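Local atomic coordinates of hypothetical protein EF2904 (Enterococcus faecalis, PDB entry 2AZ4), a protein that is of unknown function but binds two zinc ions in a metallo-beta-lactamase fold and may act as an RNA-binding exonuclease. Residues L400-T405 with E409-P414. Sequence-based numbering, arbitrary orientation.
Sequences LVPIHT and EKLENP. With ZN (zinc ion), chain D.
Leu-400 and Leu-411 both carry CG anti to the backbone N (chi1 -160° and -151°), and these torsions send the two branched ends across each other at about a right angle. CD1 of Leu-400 comes to 3.9 Å from CD2 of Leu-411. The same methyl lies 3.6 Å from the carbonyl O of Leu-411, an oxygen that accepts a hydrogen bond from Arg-418 NH1. Two residues along the strand, on the same face, the ring of Pro-402 slides past Leu-411 in the opposite sense, its CG 3.8 Å from Leu-411 CB, and its CB also approaches CD2. Leu-411 is therefore touched by both residues on this face of the strand, and Leu-388 and Ile-392 of helix 385-395 add further apolar contacts.

At the other end, Asn-413 CB sits 3.7 Å from CB of Leu-400, and the amide carbon and ND2 also lie against that CB, while the amide's hydrogen bonds go to residues outside the two segments. With CG anti to the backbone N (chi1 -173°), ND2 donates to the carbonyl oxygens of Glu-417 and Pro-397, and OD1 accepts from the backbone N of Tyr-415. Bonds at both amide atoms should restrain the flip of this group beside the leucine.

Val-401 and Ile-403 point away from 409-414 and touch Phe-11 of strand 7-13, so the returning chain packs only on the Leu-400 and Pro-402 side. This apolar packing joins strand 399-403 to the loop leading into the parallel edge strand 417-418. Just past the strand, His-404 NE2 binds a zinc ion at 2.3 Å, together with Asp-96, His-97, Asp-189 and two waters. The strand thus delivers His-404 to the metal from its C-terminal end, as in the metallo-beta-lactamase fold, where the metal ligands sit in loops at strand ends.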
loop_
_atom_site.group_PDB
_atom_site.type_symbol
_atom_site.label_atom_id
_atom_site.label_comp_id
_atom_site.label_asym_id
_atom_site.label_seq_id
_atom_site.Cartn_x
_atom_site.Cartn_y
_atom_site.Cartn_z
ATOM N N LEU A 400 18.466 -14.711 3.844
ATOM C CA LEU A 400 17.597 -13.553 4.056
ATOM C C LEU A 400 18.141 -12.359 3.285
ATOM O O LEU A 400 19.347 -12.059 3.367
ATOM C CB LEU A 400 17.542 -13.236 5.559
ATOM C CG LEU A 400 16.468 -12.423 6.316
ATOM C CD1 LEU A 400 17.072 -11.218 6.995
ATOM C CD2 LEU A 400 15.167 -12.080 5.550
ATOM N N VAL A 401 17.262 -11.673 2.538
ATOM C CA VAL A 401 17.634 -10.440 1.861
ATOM C C VAL A 401 16.767 -9.269 2.352
ATOM O O VAL A 401 15.624 -9.149 1.906
ATOM C CB VAL A 401 17.448 -10.563 0.306
ATOM C CG1 VAL A 401 17.984 -9.314 -0.416
ATOM C CG2 VAL A 401 18.091 -11.797 -0.222
ATOM N N PRO A 402 17.278 -8.417 3.276
ATOM C CA PRO A 402 16.484 -7.238 3.602
ATOM C C PRO A 402 16.314 -6.302 2.402
ATOM O O PRO A 402 17.268 -6.072 1.633
ATOM C CB PRO A 402 17.300 -6.554 4.703
ATOM C CG PRO A 402 18.166 -7.674 5.280
ATOM C CD PRO A 402 18.506 -8.477 4.092
ATOM N N ILE A 403 15.083 -5.811 2.242
ATOM C CA ILE A 403 14.726 -4.823 1.226
ATOM C C ILE A 403 13.701 -3.889 1.852
ATOM O O ILE A 403 13.271 -4.129 2.968
ATOM C CB ILE A 403 14.118 -5.473 -0.030
ATOM C CG1 ILE A 403 12.868 -6.309 0.345
ATOM C CG2 ILE A 403 15.188 -6.248 -0.792
ATOM C CD1 ILE A 403 12.071 -6.824 -0.838
ATOM N N HIS A 404 13.350 -2.815 1.141
ATOM C CA HIS A 404 12.331 -1.877 1.603
ATOM C C HIS A 404 12.678 -1.447 3.041
ATOM O O HIS A 404 11.873 -1.594 3.970
ATOM C CB HIS A 404 10.946 -2.554 1.513
ATOM C CG HIS A 404 9.818 -1.627 1.196
ATOM N ND1 HIS A 404 9.871 -0.709 0.168
ATOM C CD2 HIS A 404 8.583 -1.515 1.739
ATOM C CE1 HIS A 404 8.722 -0.057 0.108
ATOM N NE2 HIS A 404 7.925 -0.529 1.053
ATOM N N THR A 405 13.898 -0.925 3.201
ATOM C CA THR A 405 14.474 -0.638 4.507
ATOM C C THR A 405 15.640 0.373 4.400
ATOM O O THR A 405 16.382 0.381 3.421
ATOM C CB THR A 405 14.906 -1.971 5.236
ATOM O OG1 THR A 405 15.411 -1.673 6.537
ATOM C CG2 THR A 405 15.962 -2.766 4.420
ATOM N N GLU A 409 20.994 -3.863 7.898
ATOM C CA GLU A 409 21.893 -4.601 8.815
ATOM C C GLU A 409 21.214 -4.967 10.124
ATOM O O GLU A 409 21.674 -5.870 10.828
ATOM C CB GLU A 409 23.192 -3.823 9.087
ATOM C CG GLU A 409 24.099 -3.786 7.871
ATOM C CD GLU A 409 25.584 -3.638 8.195
ATOM O OE1 GLU A 409 26.046 -2.478 8.309
ATOM O OE2 GLU A 409 26.296 -4.671 8.284
ATOM N N LYS A 410 20.118 -4.280 10.441
ATOM C CA LYS A 410 19.343 -4.581 11.650
ATOM C C LYS A 410 18.470 -5.837 11.508
ATOM O O LYS A 410 18.027 -6.419 12.509
ATOM C CB LYS A 410 18.513 -3.370 12.061
ATOM C CG LYS A 410 19.350 -2.203 12.561
ATOM C CD LYS A 410 18.476 -1.003 12.987
ATOM C CE LYS A 410 17.638 -1.300 14.234
ATOM N NZ LYS A 410 18.278 -0.836 15.515
ATOM N N LEU A 411 18.230 -6.265 10.270
ATOM C CA LEU A 411 17.449 -7.472 10.015
ATOM C C LEU A 411 18.334 -8.723 9.935
ATOM O O LEU A 411 19.042 -8.933 8.944
ATOM C CB LEU A 411 16.583 -7.325 8.747
ATOM C CG LEU A 411 15.291 -8.150 8.773
ATOM C CD1 LEU A 411 14.309 -7.652 9.866
ATOM C CD2 LEU A 411 14.614 -8.195 7.391
ATOM N N GLU A 412 18.240 -9.562 10.967
ATOM C CA GLU A 412 19.130 -10.715 11.154
ATOM C C GLU A 412 18.467 -12.055 10.881
ATOM O O GLU A 412 17.267 -12.246 11.165
ATOM C CB GLU A 412 19.687 -10.726 12.582
ATOM C CG GLU A 412 20.774 -9.680 12.837
ATOM C CD GLU A 412 21.066 -9.477 14.312
ATOM O OE1 GLU A 412 21.053 -10.467 15.076
ATOM O OE2 GLU A 412 21.316 -8.312 14.699
ATOM N N ASN A 413 19.264 -12.984 10.351
ATOM C CA ASN A 413 18.839 -14.355 10.120
ATOM C C ASN A 413 19.614 -15.360 11.004
ATOM O O ASN A 413 20.689 -15.810 10.617
ATOM C CB ASN A 413 19.015 -14.713 8.648
ATOM C CG ASN A 413 18.428 -16.062 8.297
ATOM O OD1 ASN A 413 17.600 -16.624 9.034
ATOM N ND2 ASN A 413 18.831 -16.591 7.144
ATOM N N PRO A 414 19.065 -15.696 12.192
ATOM C CA PRO A 414 19.627 -16.755 13.038
ATOM C C PRO A 414 19.702 -18.113 12.343
ATOM O O PRO A 414 20.473 -18.961 12.760
ATOM C CB PRO A 414 18.626 -16.839 14.205
ATOM C CG PRO A 414 18.000 -15.493 14.259
ATOM C CD PRO A 414 17.884 -15.073 12.827
HETATM ZN ZN ZN D . 5.662 -0.184 0.971
HETATM O O HOH W 1 3.587 0.885 0.865
HETATM O O HOH W 2 5.683 1.111 2.921
#